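Local structure of tumor necrosis factor ligand superfamily member 9 (Mus musculus, 6MKB) at residues 23-28 against 48-53; 135-140 against 144-149. The protein binds the receptor TNFRSF9 as a TNF-family cytokine and induces proliferation of activated peripheral blood T-cells. All blocks are in the same frame, centred on the assembly; numbering follows the deposited sequence.

Contact 1: residues 23-28 against 48-53; sequences NTTLNW and DKKELV. With NAG (2-acetamido-2-deoxy-beta-D-glucopyranose), chain F.
Lys50 lays its side chain across Thr25, Leu26 and Asn27, where strands 24-29 and 51-54 of the TNF homology domain's beta sandwich, which follow one another along strand 129-140, come close. Strand 51-54 is entered through a G1 beta bulge: Lys50 and Glu51 both face Glu46, and Lys50 takes the positive phi (60°) that belongs to the first bulge position. Backbone bonds of Leu26 with Val133 and of Leu52 with Leu131 show that both segments border strand 129-140.

The CB of Lys50 already points at the facing segment, sitting 3.5 Å from Leu26 O and also touching Thr25 CG2, the methyl that the chi1 of Thr25 sets opposite the Thr25 backbone N. A chi1 of -49°, with CG opposite the carbonyl carbon, carries Lys50 CG to within 3.4 Å of Asn27 OD1. Lys50 CD then lies between Asn27 OD1 and Thr25, 3.8 Å from Thr25 CG2. Bends at chi3 and chi4 bring the ammonium round to a water, which accepts from Lys50 NZ at 2.8 Å and, weakly, from Asn27 ND2.

No direct hydrogen bond joins the segments. Water serves at the backbone too: a second molecule donates to Lys50 O and to Leu26 O, each at 2.7 Å, while Trp28 NE1 donates a hydrogen bond to it at 2.8 Å in the plane of the indole.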
loop_
_atom_site.group_PDB
_atom_site.type_symbol
_atom_site.label_atom_id
_atom_site.label_comp_id
_atom_site.label_asym_id
_atom_site.label_seq_id
_atom_site.Cartn_x
_atom_site.Cartn_y
_atom_site.Cartn_z
ATOM N N ASN B 23 -5.816 21.632 -5.303
ATOM C CA ASN B 23 -4.842 21.609 -4.219
ATOM C C ASN B 23 -5.566 22.036 -2.952
ATOM O O ASN B 23 -5.968 23.194 -2.840
ATOM C CB ASN B 23 -3.615 22.484 -4.560
ATOM C CG ASN B 23 -2.835 22.001 -5.761
ATOM O OD1 ASN B 23 -2.921 20.847 -6.186
ATOM N ND2 ASN B 23 -2.057 22.884 -6.336
ATOM N N THR B 24 -5.804 21.073 -2.033
ATOM C CA THR B 24 -6.567 21.259 -0.785
ATOM C C THR B 24 -6.233 20.175 0.266
ATOM O O THR B 24 -5.672 19.132 -0.068
ATOM C CB THR B 24 -8.101 21.209 -1.111
ATOM O OG1 THR B 24 -8.866 21.592 0.036
ATOM C CG2 THR B 24 -8.578 19.822 -1.597
ATOM N N THR B 25 -6.664 20.380 1.511
ATOM C CA THR B 25 -6.515 19.357 2.540
ATOM C C THR B 25 -7.794 18.533 2.493
ATOM O O THR B 25 -8.900 19.094 2.490
ATOM C CB THR B 25 -6.206 19.971 3.890
ATOM O OG1 THR B 25 -4.902 20.550 3.803
ATOM C CG2 THR B 25 -6.229 18.939 5.009
ATOM N N LEU B 26 -7.652 17.221 2.386
ATOM C CA LEU B 26 -8.804 16.355 2.290
ATOM C C LEU B 26 -9.570 16.241 3.613
ATOM O O LEU B 26 -8.975 16.242 4.710
ATOM C CB LEU B 26 -8.399 14.955 1.813
ATOM C CG LEU B 26 -8.007 14.807 0.353
ATOM C CD1 LEU B 26 -7.585 13.406 0.078
ATOM C CD2 LEU B 26 -9.143 15.203 -0.597
ATOM N N ASN B 27 -10.904 16.148 3.474
ATOM C CA ASN B 27 -11.850 15.906 4.543
ATOM C C ASN B 27 -12.060 14.399 4.623
ATOM O O ASN B 27 -12.008 13.713 3.600
ATOM C CB ASN B 27 -13.159 16.646 4.279
ATOM C CG ASN B 27 -13.149 18.049 4.825
ATOM O OD1 ASN B 27 -13.009 18.276 6.037
ATOM N ND2 ASN B 27 -13.299 19.027 3.944
ATOM N N TRP B 28 -12.269 13.874 5.816
ATOM C CA TRP B 28 -12.432 12.445 6.015
ATOM C C TRP B 28 -13.708 12.121 6.790
ATOM O O TRP B 28 -14.120 12.885 7.673
ATOM C CB TRP B 28 -11.198 11.866 6.766
ATOM C CG TRP B 28 -9.918 12.118 6.036
ATOM C CD1 TRP B 28 -9.125 13.227 6.131
ATOM C CD2 TRP B 28 -9.380 11.331 4.958
ATOM N NE1 TRP B 28 -8.128 13.180 5.180
ATOM C CE2 TRP B 28 -8.259 12.025 4.450
ATOM C CE3 TRP B 28 -9.678 10.058 4.440
ATOM C CZ2 TRP B 28 -7.462 11.505 3.427
ATOM C CZ3 TRP B 28 -8.906 9.559 3.412
ATOM C CH2 TRP B 28 -7.841 10.300 2.884
ATOM N N ASP B 48 -12.446 20.023 12.104
ATOM C CA ASP B 48 -12.032 21.407 11.877
ATOM C C ASP B 48 -10.619 21.500 11.271
ATOM O O ASP B 48 -10.428 22.187 10.254
ATOM C CB ASP B 48 -12.116 22.218 13.190
ATOM C CG ASP B 48 -11.508 21.543 14.422
ATOM O OD1 ASP B 48 -12.010 20.459 14.826
ATOM O OD2 ASP B 48 -10.549 22.112 14.999
ATOM N N LYS B 49 -9.651 20.778 11.869
ATOM C CA LYS B 49 -8.251 20.776 11.434
ATOM C C LYS B 49 -7.993 19.758 10.322
ATOM O O LYS B 49 -6.944 19.831 9.672
ATOM C CB LYS B 49 -7.325 20.488 12.632
ATOM C CG LYS B 49 -7.491 21.435 13.828
ATOM C CD LYS B 49 -6.845 22.828 13.617
ATOM C CE LYS B 49 -7.756 23.979 14.023
ATOM N NZ LYS B 49 -7.983 24.069 15.499
ATOM N N LYS B 50 -8.958 18.814 10.108
ATOM C CA LYS B 50 -8.931 17.704 9.139
ATOM C C LYS B 50 -7.721 16.794 9.471
ATOM O O LYS B 50 -7.100 16.190 8.578
ATOM C CB LYS B 50 -8.920 18.198 7.671
ATOM C CG LYS B 50 -9.988 19.244 7.348
ATOM C CD LYS B 50 -9.795 19.867 5.974
ATOM C CE LYS B 50 -10.099 21.340 5.935
ATOM N NZ LYS B 50 -11.504 21.652 6.332
ATOM N N GLU B 51 -7.426 16.680 10.789
ATOM C CA GLU B 51 -6.281 15.926 11.295
ATOM C C GLU B 51 -6.628 14.730 12.165
ATOM O O GLU B 51 -7.534 14.781 13.011
ATOM C CB GLU B 51 -5.369 16.838 12.120
ATOM C CG GLU B 51 -4.564 17.805 11.280
ATOM C CD GLU B 51 -3.877 18.912 12.046
ATOM O OE1 GLU B 51 -4.185 19.104 13.244
ATOM O OE2 GLU B 51 -3.034 19.602 11.439
ATOM N N LEU B 52 -5.849 13.678 11.967
ATOM C CA LEU B 52 -5.851 12.463 12.745
ATOM C C LEU B 52 -4.838 12.696 13.853
ATOM O O LEU B 52 -3.689 13.045 13.565
ATOM C CB LEU B 52 -5.483 11.276 11.840
ATOM C CG LEU B 52 -5.467 9.857 12.439
ATOM C CD1 LEU B 52 -6.768 9.506 13.058
ATOM C CD2 LEU B 52 -5.221 8.823 11.317
ATOM N N VAL B 53 -5.297 12.630 15.111
ATOM C CA VAL B 53 -4.505 12.882 16.318
ATOM C C VAL B 53 -4.110 11.538 16.965
ATOM O O VAL B 53 -4.969 10.760 17.368
ATOM C CB VAL B 53 -5.246 13.826 17.334
ATOM C CG1 VAL B 53 -4.305 14.272 18.456
ATOM C CG2 VAL B 53 -5.829 15.045 16.626
HETATM C C1 NAG F . -1.256 22.590 -7.487
HETATM C C2 NAG F . -1.602 23.511 -8.656
HETATM C C3 NAG F . -0.640 23.237 -9.812
HETATM C C4 NAG F . 0.834 23.245 -9.392
HETATM C C5 NAG F . 1.053 22.386 -8.150
HETATM C C6 NAG F . 2.465 22.511 -7.590
HETATM C C7 NAG F . -3.980 23.961 -9.209
HETATM C C8 NAG F . -5.286 23.238 -9.286
HETATM N N2 NAG F . -2.926 23.162 -9.117
HETATM O O3 NAG F . -0.879 24.175 -10.873
HETATM O O4 NAG F . 1.645 22.751 -10.461
HETATM O O5 NAG F . 0.122 22.744 -7.118
HETATM O O6 NAG F . 2.667 21.381 -6.738
HETATM O O7 NAG F . -3.937 25.176 -9.254
HETATM O O HOH W 1 -6.725 15.408 6.015
HETATM O O HOH W 2 -12.775 22.309 3.931
#

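Contact 2: residues 135-140 against 144-149; sequences LRAYLH and DAYRDW. With NAG (2-acetamido-2-deoxy-beta-D-glucopyranose), chain F; NAG (2-acetamido-2-deoxy-beta-D-glucopyranose), chain C.
The ring of Tyr146 stands over Leu139 and reaches past it to the backbone of its strand, so that a 3-10 turn (145-147) folds back on the preceding strand 129-140 of the TNF homology domain's jelly-roll sandwich. Only three residues separate the two segments, and the turn leads directly into strand 149-166.

Two different groups lie against the faces of the phenol. Leu139 CB is 4.1 Å from the ring centroid and 18° off the ring normal, the geometry of a CH-pi contact; on the opposite face lies the acetamido methyl C8 of the first sugar on Asn23. Ala137 O meets the ring edge, near its plane, 3.5 Å from Tyr146 CE1. With CG opposite its carbonyl carbon (chi1 -65°), Tyr146 extends toward the strand, and its OH accepts a nearly straight bond from Leu139 N (3.1 Å, 166°). This satisfies a strand amide with a side-chain oxygen.

On the Leu139 side of the ring the apolar contact continues: Leu139 CB meets Ala145 CB at 3.9 Å, and Leu139 CD1 touches Tyr146 CD1 and, obliquely, the Trp149 indole.

Tyr138 points the other way, away from the turn, and its ring receives the second sugar over one face, with C2 3.8 Å above the plane. The first sugar also bonds the strand itself, its N2 donating to Ala137 O at 3.1 Å.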
loop_
_atom_site.group_PDB
_atom_site.type_symbol
_atom_site.label_atom_id
_atom_site.label_comp_id
_atom_site.label_asym_id
_atom_site.label_seq_id
_atom_site.Cartn_x
_atom_site.Cartn_y
_atom_site.Cartn_z
ATOM N N LEU B 135 -4.386 16.846 -1.010
ATOM C CA LEU B 135 -4.522 16.440 -2.391
ATOM C C LEU B 135 -3.715 17.465 -3.242
ATOM O O LEU B 135 -3.886 18.665 -3.061
ATOM C CB LEU B 135 -6.012 16.383 -2.786
ATOM C CG LEU B 135 -6.329 16.158 -4.294
ATOM C CD1 LEU B 135 -5.934 14.745 -4.765
ATOM C CD2 LEU B 135 -7.787 16.455 -4.586
ATOM N N ARG B 136 -2.800 16.994 -4.095
ATOM C CA ARG B 136 -2.015 17.837 -5.009
ATOM C C ARG B 136 -2.188 17.334 -6.438
ATOM O O ARG B 136 -2.265 16.125 -6.658
ATOM C CB ARG B 136 -0.503 17.880 -4.646
ATOM C CG ARG B 136 -0.116 18.634 -3.363
ATOM C CD ARG B 136 -0.821 19.969 -3.226
ATOM N NE ARG B 136 -1.670 19.938 -2.031
ATOM C CZ ARG B 136 -1.508 20.721 -0.976
ATOM N NH1 ARG B 136 -0.580 21.670 -0.981
ATOM N NH2 ARG B 136 -2.326 20.618 0.064
ATOM N N ALA B 137 -2.270 18.250 -7.414
ATOM C CA ALA B 137 -2.424 17.865 -8.814
ATOM C C ALA B 137 -2.018 18.984 -9.778
ATOM O O ALA B 137 -2.331 20.151 -9.560
ATOM C CB ALA B 137 -3.867 17.434 -9.096
ATOM N N TYR B 138 -1.306 18.608 -10.834
ATOM C CA TYR B 138 -0.963 19.442 -11.965
ATOM C C TYR B 138 -1.450 18.697 -13.202
ATOM O O TYR B 138 -0.881 17.663 -13.551
ATOM C CB TYR B 138 0.534 19.778 -12.040
ATOM C CG TYR B 138 0.905 20.497 -13.325
ATOM C CD1 TYR B 138 0.265 21.679 -13.700
ATOM C CD2 TYR B 138 1.868 19.976 -14.186
ATOM C CE1 TYR B 138 0.571 22.321 -14.897
ATOM C CE2 TYR B 138 2.209 20.630 -15.371
ATOM C CZ TYR B 138 1.563 21.810 -15.718
ATOM O OH TYR B 138 1.887 22.472 -16.882
ATOM N N LEU B 139 -2.558 19.167 -13.799
ATOM C CA LEU B 139 -3.162 18.532 -14.966
ATOM C C LEU B 139 -3.259 19.514 -16.108
ATOM O O LEU B 139 -3.622 20.675 -15.892
ATOM C CB LEU B 139 -4.552 17.930 -14.632
ATOM C CG LEU B 139 -4.569 16.810 -13.569
ATOM C CD1 LEU B 139 -5.976 16.576 -13.022
ATOM C CD2 LEU B 139 -3.907 15.525 -14.077
ATOM N N HIS B 140 -2.907 19.055 -17.324
ATOM C CA HIS B 140 -2.919 19.864 -18.556
ATOM C C HIS B 140 -3.119 18.970 -19.801
ATOM O O HIS B 140 -2.934 17.756 -19.706
ATOM C CB HIS B 140 -1.600 20.657 -18.661
ATOM C CG HIS B 140 -0.388 19.783 -18.769
ATOM N ND1 HIS B 140 0.182 19.489 -19.997
ATOM C CD2 HIS B 140 0.289 19.123 -17.805
ATOM C CE1 HIS B 140 1.207 18.697 -19.734
ATOM N NE2 HIS B 140 1.304 18.442 -18.431
ATOM N N ASP B 144 -10.356 22.457 -18.945
ATOM C CA ASP B 144 -10.952 21.990 -17.679
ATOM C C ASP B 144 -10.462 20.568 -17.281
ATOM O O ASP B 144 -11.253 19.706 -16.867
ATOM C CB ASP B 144 -12.501 22.055 -17.671
ATOM C CG ASP B 144 -13.049 23.457 -17.838
ATOM O OD1 ASP B 144 -13.021 24.225 -16.850
ATOM O OD2 ASP B 144 -13.515 23.789 -18.957
ATOM N N ALA B 145 -9.129 20.362 -17.382
ATOM C CA ALA B 145 -8.427 19.106 -17.120
ATOM C C ALA B 145 -8.669 18.523 -15.704
ATOM O O ALA B 145 -8.678 17.296 -15.544
ATOM C CB ALA B 145 -6.945 19.312 -17.344
ATOM N N TYR B 146 -8.876 19.390 -14.697
ATOM C CA TYR B 146 -9.098 18.993 -13.295
ATOM C C TYR B 146 -10.491 18.399 -13.084
ATOM O O TYR B 146 -10.723 17.763 -12.069
ATOM C CB TYR B 146 -8.870 20.194 -12.355
ATOM C CG TYR B 146 -7.432 20.667 -12.357
ATOM C CD1 TYR B 146 -6.463 20.017 -11.596
ATOM C CD2 TYR B 146 -7.022 21.722 -13.176
ATOM C CE1 TYR B 146 -5.126 20.414 -11.633
ATOM C CE2 TYR B 146 -5.686 22.121 -13.227
ATOM C CZ TYR B 146 -4.741 21.460 -12.454
ATOM O OH TYR B 146 -3.421 21.839 -12.482
ATOM N N ARG B 147 -11.407 18.616 -14.035
ATOM C CA ARG B 147 -12.775 18.084 -13.991
ATOM C C ARG B 147 -12.836 16.631 -14.483
ATOM O O ARG B 147 -13.861 15.986 -14.300
ATOM C CB ARG B 147 -13.735 18.941 -14.850
ATOM C CG ARG B 147 -13.813 20.431 -14.466
ATOM C CD ARG B 147 -14.998 20.768 -13.597
ATOM N NE ARG B 147 -15.245 22.213 -13.570
ATOM C CZ ARG B 147 -16.058 22.863 -14.396
ATOM N NH1 ARG B 147 -16.679 22.217 -15.377
ATOM N NH2 ARG B 147 -16.214 24.176 -14.284
ATOM N N ASP B 148 -11.749 16.121 -15.087
ATOM C CA ASP B 148 -11.665 14.801 -15.680
ATOM C C ASP B 148 -11.412 13.679 -14.655
ATOM O O ASP B 148 -11.514 12.511 -15.007
ATOM C CB ASP B 148 -10.609 14.796 -16.811
ATOM C CG ASP B 148 -11.088 15.492 -18.096
ATOM O OD1 ASP B 148 -12.144 16.208 -18.044
ATOM O OD2 ASP B 148 -10.428 15.311 -19.154
ATOM N N TRP B 149 -11.145 14.018 -13.393
ATOM C CA TRP B 149 -10.936 13.030 -12.330
ATOM C C TRP B 149 -11.636 13.471 -11.080
ATOM O O TRP B 149 -11.811 14.668 -10.864
ATOM C CB TRP B 149 -9.445 12.805 -12.037
ATOM C CG TRP B 149 -8.657 12.238 -13.183
ATOM C CD1 TRP B 149 -7.942 12.935 -14.103
ATOM C CD2 TRP B 149 -8.514 10.850 -13.528
ATOM N NE1 TRP B 149 -7.322 12.071 -14.974
ATOM C CE2 TRP B 149 -7.653 10.783 -14.642
ATOM C CE3 TRP B 149 -8.986 9.647 -12.963
ATOM C CZ2 TRP B 149 -7.263 9.558 -15.221
ATOM C CZ3 TRP B 149 -8.585 8.434 -13.515
ATOM C CH2 TRP B 149 -7.735 8.397 -14.632
HETATM C C1 NAG F . -1.256 22.590 -7.487
HETATM C C2 NAG F . -1.602 23.511 -8.656
HETATM C C3 NAG F . -0.640 23.237 -9.812
HETATM C C4 NAG F . 0.834 23.245 -9.392
HETATM C C5 NAG F . 1.053 22.386 -8.150
HETATM C C6 NAG F . 2.465 22.511 -7.590
HETATM C C7 NAG F . -3.980 23.961 -9.209
HETATM C C8 NAG F . -5.286 23.238 -9.286
HETATM N N2 NAG F . -2.926 23.162 -9.117
HETATM O O3 NAG F . -0.879 24.175 -10.873
HETATM O O4 NAG F . 1.645 22.751 -10.461
HETATM O O5 NAG F . 0.122 22.744 -7.118
HETATM O O6 NAG F . 2.667 21.381 -6.738
HETATM O O7 NAG F . -3.937 25.176 -9.254
HETATM C C1 NAG C . 2.438 23.682 -11.188
HETATM C C2 NAG C . 3.555 22.890 -11.873
HETATM C C3 NAG C . 4.308 23.747 -12.902
HETATM C C4 NAG C . 3.365 24.460 -13.874
HETATM C C5 NAG C . 2.275 25.224 -13.106
HETATM C C6 NAG C . 1.199 25.782 -14.036
HETATM C C7 NAG C . 4.761 21.038 -10.780
HETATM C C8 NAG C . 5.634 20.687 -9.610
HETATM N N2 NAG C . 4.446 22.330 -10.871
HETATM O O3 NAG C . 5.216 22.931 -13.650
HETATM O O4 NAG C . 4.130 25.341 -14.715
HETATM O O5 NAG C . 1.628 24.370 -12.155
HETATM O O6 NAG C . 0.062 26.167 -13.265
HETATM O O7 NAG C . 4.396 20.187 -11.582
#

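Both contacts use strand 129-140: contact 1 pairs with it from Leu131 to Leu135, overlapping the first residue of segment 135-140 of contact 2. They meet where Thr24 O receives the amide of Leu135 and Asn23 OD1 that of Ala137, so the glycosylated asparagine belongs to one contact and its first sugar packs in the other. Neither is wholly core. The centre of contact 1 lies about 10 Å, and that of contact 2 about 17 Å, from the chain centre. Contact 1 is smaller (202 Å² against 302 Å²) and joins aliphatic packing to water bridges. Contact 2 relies on an aromatic ring, a direct hydrogen bond and carbohydrate, with Leu139, Ala145 and Trp149 forming its buried side.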